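Local coordinates for protein sphingomyelinase-c (Listeria ivanovii, PDB 1ZWX) that is a bacterial sphingomyelinase C, known as SmcL, with the two-sheet fold of the DNase I-like endonuclease/exonuclease/phosphatase family, at residues A[149-154]-A[195-200]; A[173-178]-A[210-215]. All blocks are in the same frame, centred on the assembly; numbering follows the deposited sequence.

Contact 1 of 2, residues A[149-154]-A[195-200]. Unlike the reference sequence in segment 149-154: Gln153 (reference Pro).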
ATOM      1  N   GLY A 149      -2.738   0.446  -6.839  1.00 19.11           N
ATOM      2  CA  GLY A 149      -2.383   0.357  -5.412  1.00 17.48           C
ATOM      3  C   GLY A 149      -2.964  -0.967  -4.906  1.00 17.14           C
ATOM      4  O   GLY A 149      -4.086  -1.334  -5.249  1.00 18.19           O
ATOM      5  N   THR A 150      -2.200  -1.691  -4.108  1.00 17.64           N
ATOM      6  CA  THR A 150      -2.622  -3.071  -3.723  1.00 16.96           C
ATOM      7  C   THR A 150      -2.026  -3.456  -2.398  1.00 17.38           C
ATOM      8  O   THR A 150      -1.076  -2.822  -1.903  1.00 15.33           O
ATOM      9  CB  THR A 150      -2.248  -4.156  -4.840  1.00 17.75           C
ATOM     10  OG1 THR A 150      -2.985  -5.368  -4.593  1.00 19.69           O
ATOM     11  CG2 THR A 150      -0.774  -4.460  -4.860  1.00 16.89           C
ATOM     12  N   HIS A 151      -2.574  -4.527  -1.830  1.00 18.35           N
ATOM     13  CA  HIS A 151      -2.056  -5.105  -0.600  1.00 19.00           C
ATOM     14  C   HIS A 151      -2.436  -6.583  -0.723  1.00 18.87           C
ATOM     15  O   HIS A 151      -3.610  -6.942  -0.697  1.00 19.44           O
ATOM     16  CB  HIS A 151      -2.711  -4.459   0.645  1.00 19.81           C
ATOM     17  CG  HIS A 151      -2.293  -5.089   1.955  1.00 18.86           C
ATOM     18  ND1 HIS A 151      -3.002  -4.907   3.130  1.00 22.28           N
ATOM     19  CD2 HIS A 151      -1.255  -5.897   2.266  1.00 21.04           C
ATOM     20  CE1 HIS A 151      -2.396  -5.560   4.113  1.00 21.81           C
ATOM     21  NE2 HIS A 151      -1.333  -6.169   3.617  1.00 20.80           N
ATOM     22  N   THR A 152      -1.417  -7.421  -0.905  1.00 19.92           N
ATOM     23  CA  THR A 152      -1.629  -8.849  -1.217  1.00 19.62           C
ATOM     24  C   THR A 152      -1.613  -9.724   0.068  1.00 19.38           C
ATOM     25  O   THR A 152      -1.316  -9.259   1.158  1.00 19.66           O
ATOM     26  CB  THR A 152      -0.550  -9.378  -2.212  1.00 17.87           C
ATOM     27  OG1 THR A 152       0.730  -9.117  -1.660  1.00 19.88           O
ATOM     28  CG2 THR A 152      -0.654  -8.665  -3.579  1.00 20.40           C
ATOM     29  N   GLN A 153      -1.980 -10.985  -0.120  1.00 19.73           N
ATOM     30  CA  GLN A 153      -1.961 -12.023   0.919  1.00 19.99           C
ATOM     31  C   GLN A 153      -0.699 -12.028   1.774  1.00 20.30           C
ATOM     32  O   GLN A 153       0.417 -12.063   1.244  1.00 19.85           O
ATOM     33  CB  GLN A 153      -2.112 -13.390   0.205  1.00 19.30           C
ATOM     34  CG  GLN A 153      -2.015 -14.598   1.186  1.00 20.92           C
ATOM     35  CD  GLN A 153      -3.276 -14.759   2.041  1.00 18.30           C
ATOM     36  OE1 GLN A 153      -4.406 -14.661   1.544  1.00 20.65           O
ATOM     37  NE2 GLN A 153      -3.082 -15.027   3.327  1.00 19.18           N
ATOM     38  N   ALA A 154      -0.875 -12.083   3.111  1.00 20.55           N
ATOM     39  CA  ALA A 154       0.245 -12.179   4.039  1.00 22.32           C
ATOM     40  C   ALA A 154       0.584 -13.657   4.317  1.00 23.50           C
ATOM     41  O   ALA A 154      -0.253 -14.536   4.115  1.00 24.03           O
ATOM     42  CB  ALA A 154      -0.104 -11.493   5.364  1.00 23.19           C
ATOM     43  N   ASP A 195       1.909  -2.925  -0.394  1.00 19.54           N
ATOM     44  CA  ASP A 195       2.534  -3.979   0.412  1.00 19.39           C
ATOM     45  C   ASP A 195       2.307  -5.272  -0.358  1.00 19.61           C
ATOM     46  O   ASP A 195       1.186  -5.845  -0.390  1.00 18.93           O
ATOM     47  CB  ASP A 195       1.874  -4.016   1.803  1.00 19.45           C
ATOM     48  CG  ASP A 195       2.393  -5.154   2.688  1.00 19.42           C
ATOM     49  OD1 ASP A 195       3.249  -5.953   2.253  1.00 19.67           O
ATOM     50  OD2 ASP A 195       1.974  -5.182   3.849  1.00 19.07           O
ATOM     51  N   LEU A 196       3.356  -5.687  -1.070  1.00 19.96           N
ATOM     52  CA  LEU A 196       3.289  -6.887  -1.900  1.00 20.48           C
ATOM     53  C   LEU A 196       3.545  -8.183  -1.101  1.00 20.90           C
ATOM     54  O   LEU A 196       3.330  -9.290  -1.648  1.00 22.02           O
ATOM     55  CB  LEU A 196       4.251  -6.793  -3.108  1.00 20.66           C
ATOM     56  CG  LEU A 196       3.655  -6.104  -4.364  1.00 22.71           C
ATOM     57  CD1 LEU A 196       2.538  -6.925  -4.984  1.00 24.74           C
ATOM     58  CD2 LEU A 196       3.081  -4.745  -4.061  1.00 26.79           C
ATOM     59  N   ASN A 197       4.008  -8.039   0.143  1.00 20.95           N
ATOM     60  CA  ASN A 197       4.163  -9.188   1.073  1.00 21.03           C
ATOM     61  C   ASN A 197       5.166 -10.246   0.525  1.00 22.43           C
ATOM     62  O   ASN A 197       5.107 -11.429   0.844  1.00 23.41           O
ATOM     63  CB  ASN A 197       2.800  -9.786   1.419  1.00 19.94           C
ATOM     64  CG  ASN A 197       2.277  -9.301   2.766  1.00 18.29           C
ATOM     65  OD1 ASN A 197       3.028  -9.254   3.753  1.00 21.24           O
ATOM     66  ND2 ASN A 197       1.012  -8.936   2.820  1.00 18.56           N
ATOM     67  N   VAL A 198       6.078  -9.776  -0.318  1.00 23.10           N
ATOM     68  CA  VAL A 198       7.158 -10.592  -0.872  1.00 22.89           C
ATOM     69  C   VAL A 198       8.459  -9.940  -0.429  1.00 24.21           C
ATOM     70  O   VAL A 198       8.727  -8.773  -0.750  1.00 23.56           O
ATOM     71  CB  VAL A 198       7.058 -10.693  -2.398  1.00 22.70           C
ATOM     72  CG1 VAL A 198       8.296 -11.456  -3.012  1.00 21.18           C
ATOM     73  CG2 VAL A 198       5.757 -11.333  -2.809  1.00 22.14           C
ATOM     74  N   ASN A 199       9.251 -10.684   0.348  1.00 25.19           N
ATOM     75  CA  ASN A 199      10.494 -10.193   0.885  1.00 26.97           C
ATOM     76  C   ASN A 199      11.571 -10.093  -0.215  1.00 27.38           C
ATOM     77  O   ASN A 199      11.751 -11.023  -1.025  1.00 26.32           O
ATOM     78  CB  ASN A 199      10.932 -11.102   2.064  1.00 28.70           C
ATOM     79  CG  ASN A 199      12.096 -10.539   2.853  1.00 30.51           C
ATOM     80  OD1 ASN A 199      12.317  -9.328   2.922  1.00 31.70           O
ATOM     81  ND2 ASN A 199      12.862 -11.434   3.464  1.00 36.06           N
ATOM     82  N   TYR A 200      12.237  -8.942  -0.260  1.00 27.97           N
ATOM     83  CA  TYR A 200      13.202  -8.624  -1.297  1.00 29.69           C
ATOM     84  C   TYR A 200      14.324  -9.653  -1.317  1.00 31.34           C
ATOM     85  O   TYR A 200      14.748 -10.121  -0.264  1.00 31.30           O
ATOM     86  CB  TYR A 200      13.839  -7.249  -1.048  1.00 30.72           C
ATOM     87  CG  TYR A 200      14.922  -6.938  -2.068  1.00 30.99           C
ATOM     88  CD1 TYR A 200      14.585  -6.692  -3.408  1.00 32.60           C
ATOM     89  CD2 TYR A 200      16.280  -6.931  -1.710  1.00 31.32           C
ATOM     90  CE1 TYR A 200      15.578  -6.413  -4.378  1.00 32.64           C
ATOM     91  CE2 TYR A 200      17.280  -6.662  -2.667  1.00 29.84           C
ATOM     92  CZ  TYR A 200      16.919  -6.410  -3.988  1.00 32.47           C
ATOM     93  OH  TYR A 200      17.886  -6.153  -4.943  1.00 33.78           O
TER
HETATM   94  O   HOH W   1      -0.119  -7.991   5.450  1.00 25.65           O
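Asn197 donates its side-chain amide to the backbone of Thr152, with ND2 2.9 Å from Thr152 O. The acceptor lies close to the amide plane of Asn197, but the nitrogen comes from above the carbonyl plane of Thr152. Lys131 bonds to the same carbonyl oxygen, which therefore has two donors. A second firm bond joins the backbones: Thr152 N lies 3.1 Å from Asp195 O, with an N-H...O angle of 162°. It belongs to a parallel bridge between His151 and Asp195. Here the end of strand 143-151 pairs with the chain just after strand 189-193, its parallel neighbour in one sheet of the DNase I-like fold. The companion bond from Asp195 N to Thr150 O is weak at 3.3 Å, and Asn53 also accepts from that nitrogen.

The side chains of His151 and Asp195 leave the bridge on one face of the sheet and lie side by side. Matching torsions (CG anti to the backbone N, chi1 176° in each) send both groups the same way; their planes are 17° apart. NE2 of His151 is 3.5 Å from Asp195 OD2, at a poor angle for a bond. That oxygen accepts from Asn17 instead. NE2 bonds to a water in the ring plane, and the water also accepts from Asn197 ND2.

Thr152 OG1 sits 2.6 Å from Leu196 O. CG2 of Thr150 lies 3.9 Å from CD2 of Leu196, the two side chains crossing at about a right angle; Thr152 CG2 meets the CD1 branch. Met172 and Met208 add to this apolar side from two helices.

Both amide hydrogens of Asn197 are used, one on a carbonyl and one on water, so the amide's rotation is fixed. A phosphate ion beside Asn197 may mark a pocket, consistent with a site that can take an anion.

Contact 2 of 2, residues A[173-178]-A[210-215]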
ATOM      1  N   GLN A 173      -1.067 -12.332 -10.785  1.00 23.33           N
ATOM      2  CA  GLN A 173      -1.686 -12.588 -12.080  1.00 23.19           C
ATOM      3  C   GLN A 173      -2.980 -11.803 -12.265  1.00 23.44           C
ATOM      4  O   GLN A 173      -3.225 -11.313 -13.368  1.00 21.46           O
ATOM      5  CB  GLN A 173      -1.972 -14.080 -12.357  1.00 23.07           C
ATOM      6  CG  GLN A 173      -2.551 -14.329 -13.778  1.00 23.19           C
ATOM      7  CD  GLN A 173      -1.540 -13.889 -14.878  1.00 28.53           C
ATOM      8  OE1 GLN A 173      -0.371 -14.305 -14.885  1.00 28.26           O
ATOM      9  NE2 GLN A 173      -1.990 -13.019 -15.781  1.00 29.73           N
ATOM     10  N   GLU A 174      -3.825 -11.728 -11.224  1.00 21.46           N
ATOM     11  CA  GLU A 174      -5.051 -10.917 -11.330  1.00 23.34           C
ATOM     12  C   GLU A 174      -4.731  -9.488 -11.779  1.00 21.56           C
ATOM     13  O   GLU A 174      -5.448  -8.948 -12.600  1.00 22.77           O
ATOM     14  CB  GLU A 174      -5.865 -10.916 -10.030  1.00 22.64           C
ATOM     15  CG  GLU A 174      -6.476 -12.301  -9.688  1.00 25.25           C
ATOM     16  CD  GLU A 174      -7.541 -12.233  -8.581  1.00 25.92           C
ATOM     17  OE1 GLU A 174      -8.311 -11.267  -8.558  1.00 29.72           O
ATOM     18  OE2 GLU A 174      -7.598 -13.148  -7.731  1.00 29.70           O
ATOM     19  N   ILE A 175      -3.652  -8.923 -11.249  1.00 21.09           N
ATOM     20  CA  ILE A 175      -3.213  -7.566 -11.585  1.00 21.93           C
ATOM     21  C   ILE A 175      -2.765  -7.500 -13.066  1.00 23.28           C
ATOM     22  O   ILE A 175      -3.201  -6.628 -13.832  1.00 22.67           O
ATOM     23  CB  ILE A 175      -2.114  -7.131 -10.655  1.00 21.43           C
ATOM     24  CG1 ILE A 175      -2.680  -6.910  -9.213  1.00 19.44           C
ATOM     25  CG2 ILE A 175      -1.385  -5.867 -11.160  1.00 21.82           C
ATOM     26  CD1 ILE A 175      -1.578  -6.701  -8.189  1.00 19.16           C
ATOM     27  N   GLN A 176      -1.926  -8.448 -13.468  1.00 23.49           N
ATOM     28  CA  GLN A 176      -1.469  -8.460 -14.871  1.00 25.18           C
ATOM     29  C   GLN A 176      -2.579  -8.723 -15.850  1.00 24.59           C
ATOM     30  O   GLN A 176      -2.569  -8.154 -16.930  1.00 26.26           O
ATOM     31  CB  GLN A 176      -0.305  -9.419 -15.084  1.00 25.96           C
ATOM     32  CG  GLN A 176       1.068  -8.743 -15.135  1.00 29.80           C
ATOM     33  CD  GLN A 176       1.188  -7.621 -16.192  1.00 30.91           C
ATOM     34  OE1 GLN A 176       0.659  -7.718 -17.294  1.00 34.75           O
ATOM     35  NE2 GLN A 176       1.892  -6.549 -15.829  1.00 33.00           N
ATOM     36  N   THR A 177      -3.538  -9.581 -15.514  1.00 24.20           N
ATOM     37  CA  THR A 177      -4.679  -9.837 -16.387  1.00 24.72           C
ATOM     38  C   THR A 177      -5.500  -8.567 -16.601  1.00 25.95           C
ATOM     39  O   THR A 177      -5.998  -8.282 -17.715  1.00 25.45           O
ATOM     40  CB  THR A 177      -5.573 -10.956 -15.800  1.00 24.00           C
ATOM     41  OG1 THR A 177      -4.847 -12.184 -15.831  1.00 25.42           O
ATOM     42  CG2 THR A 177      -6.877 -11.139 -16.542  1.00 26.17           C
ATOM     43  N   PHE A 178      -5.640  -7.804 -15.522  1.00 25.41           N
ATOM     44  CA  PHE A 178      -6.413  -6.564 -15.586  1.00 25.93           C
ATOM     45  C   PHE A 178      -5.691  -5.580 -16.505  1.00 25.22           C
ATOM     46  O   PHE A 178      -6.323  -5.025 -17.393  1.00 26.76           O
ATOM     47  CB  PHE A 178      -6.655  -6.008 -14.161  1.00 25.87           C
ATOM     48  CG  PHE A 178      -7.092  -4.572 -14.138  1.00 26.70           C
ATOM     49  CD1 PHE A 178      -8.434  -4.248 -14.263  1.00 32.01           C
ATOM     50  CD2 PHE A 178      -6.156  -3.550 -13.994  1.00 28.96           C
ATOM     51  CE1 PHE A 178      -8.846  -2.918 -14.259  1.00 33.05           C
ATOM     52  CE2 PHE A 178      -6.556  -2.207 -13.985  1.00 31.68           C
ATOM     53  CZ  PHE A 178      -7.906  -1.904 -14.127  1.00 30.46           C
ATOM     54  N   LYS A 210       8.621 -11.278 -12.563  1.00 24.54           N
ATOM     55  CA  LYS A 210       8.064 -11.840 -13.786  1.00 24.13           C
ATOM     56  C   LYS A 210       6.551 -11.802 -13.840  1.00 23.62           C
ATOM     57  O   LYS A 210       5.955 -11.615 -14.905  1.00 23.43           O
ATOM     58  CB  LYS A 210       8.562 -13.303 -14.001  1.00 24.95           C
ATOM     59  CG  LYS A 210      10.071 -13.443 -14.191  1.00 24.85           C
ATOM     60  CD  LYS A 210      10.516 -12.840 -15.538  1.00 29.43           C
ATOM     61  CE  LYS A 210      11.983 -13.143 -15.918  1.00 32.44           C
ATOM     62  NZ  LYS A 210      12.803 -13.554 -14.745  1.00 35.42           N
ATOM     63  N   LEU A 211       5.912 -12.032 -12.697  1.00 22.71           N
ATOM     64  CA  LEU A 211       4.451 -12.151 -12.668  1.00 23.38           C
ATOM     65  C   LEU A 211       3.770 -10.780 -12.824  1.00 23.02           C
ATOM     66  O   LEU A 211       2.701 -10.699 -13.410  1.00 24.77           O
ATOM     67  CB  LEU A 211       3.995 -12.755 -11.337  1.00 22.56           C
ATOM     68  CG  LEU A 211       4.283 -14.258 -11.143  1.00 26.03           C
ATOM     69  CD1 LEU A 211       4.117 -14.682  -9.669  1.00 27.95           C
ATOM     70  CD2 LEU A 211       3.360 -15.047 -12.017  1.00 28.32           C
ATOM     71  N   LEU A 212       4.371  -9.757 -12.244  1.00 23.54           N
ATOM     72  CA  LEU A 212       3.882  -8.351 -12.381  1.00 23.94           C
ATOM     73  C   LEU A 212       4.482  -7.655 -13.591  1.00 24.59           C
ATOM     74  O   LEU A 212       4.045  -6.538 -13.951  1.00 24.90           O
ATOM     75  CB  LEU A 212       4.258  -7.531 -11.147  1.00 23.32           C
ATOM     76  CG  LEU A 212       3.516  -7.830  -9.822  1.00 24.68           C
ATOM     77  CD1 LEU A 212       3.998  -6.863  -8.757  1.00 23.58           C
ATOM     78  CD2 LEU A 212       1.982  -7.770  -9.983  1.00 25.31           C
ATOM     79  N   ASN A 213       5.498  -8.280 -14.203  1.00 25.17           N
ATOM     80  CA  ASN A 213       6.235  -7.671 -15.331  1.00 26.20           C
ATOM     81  C   ASN A 213       6.876  -6.325 -14.935  1.00 26.40           C
ATOM     82  O   ASN A 213       6.603  -5.288 -15.546  1.00 27.20           O
ATOM     83  CB  ASN A 213       5.293  -7.523 -16.552  1.00 26.21           C
ATOM     84  CG  ASN A 213       6.044  -7.149 -17.834  1.00 29.19           C
ATOM     85  OD1 ASN A 213       5.502  -6.458 -18.726  1.00 35.34           O
ATOM     86  ND2 ASN A 213       7.286  -7.551 -17.913  1.00 25.00           N
ATOM     87  N   VAL A 214       7.708  -6.343 -13.899  1.00 26.49           N
ATOM     88  CA  VAL A 214       8.341  -5.145 -13.380  1.00 26.17           C
ATOM     89  C   VAL A 214       9.805  -5.466 -13.124  1.00 27.35           C
ATOM     90  O   VAL A 214      10.172  -6.642 -13.084  1.00 27.98           O
ATOM     91  CB  VAL A 214       7.649  -4.639 -12.052  1.00 26.11           C
ATOM     92  CG1 VAL A 214       6.178  -4.323 -12.300  1.00 23.63           C
ATOM     93  CG2 VAL A 214       7.785  -5.672 -10.915  1.00 24.53           C
ATOM     94  N   SER A 215      10.630  -4.437 -12.932  1.00 27.83           N
ATOM     95  CA  SER A 215      12.015  -4.600 -12.480  1.00 28.08           C
ATOM     96  C   SER A 215      12.242  -3.891 -11.169  1.00 28.76           C
ATOM     97  O   SER A 215      11.439  -3.032 -10.773  1.00 26.44           O
ATOM     98  CB  SER A 215      13.022  -4.070 -13.520  1.00 28.71           C
ATOM     99  OG  SER A 215      12.755  -4.684 -14.764  1.00 29.81           O
TER
HETATM  100  O   HOH W   2       1.711 -12.263 -15.399  1.00 29.85           O
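Gln176 reaches across from helix 161-182 to segment 210-215. Its chain bends at chi2 (-55°), which turns the amide toward the carbonyl of Leu212. NE2 lies 2.9 Å from Leu212 O, and the N-H...O angle is 144°. The nitrogen stands well above the carbonyl plane. The length is ordinary, but the approach is off the carbonyl's lone pairs. Glu253 accepts from the same NE2.

The aliphatic part of Gln176 is also in contact. CG passes 3.1 Å from Leu211 O, one residue earlier in the chain. NE2 comes 3.6 Å from CB of Asn213, and the two side chains cross obliquely.

Ile175 and Leu212 make the apolar half. Leu212 starts away from 173-178, yet its CD2 branch comes back to Ile175. It meets CG2 at 4.0 Å and CD1 at nearly the same distance. CG2 of Ile175 is anti to the backbone N, while CG1 lies beside that nitrogen, and both branches face the leucine methyl. Met172 and Leu196 also touch Leu212. Helices 161-182 and 203-212 thus pack together. Ile175 also touches Thr150 on strand 143-151, so helix 161-182 lies against that strand's sheet.

Gln173 joins through water. A water donates to its OE1 and, at 2.7 Å, to Leu211 O. The other end of the amide is tied within the helix, where NE2 donates to Thr177 OG1 in a nearly straight bond. This pair of bonds sets the amide orientation.

The carbonyls of Leu211 and Leu212 come just before Asn213, which has positive phi. Water and the Gln176 amide supply donors to them. The chemistry is thus polar on the partly exposed side and hydrocarbon on the buried side.

Contact 1 lies at the ends of two sheet strands and contact 2 in the helices beside them; their centres are about 13 Å apart. They touch directly: Leu196 CD1 is 4.0 Å from Leu212 CD1, and Thr150 OG1 is 4.1 Å from Ile175 CD1. The leucine side of contact 1 therefore continues into the apolar side of contact 2, with Met172 touching both leucines. Strand 143-151 leads to helix 161-182, and the loop 195-200 leads to helix 203-212, so the same two chain sections meet twice. The centre of contact 1 lies about 8 Å from the centre of the chain, that of contact 2 about 16 Å. The bound phosphate is about 4 Å from the Asn197 side chain.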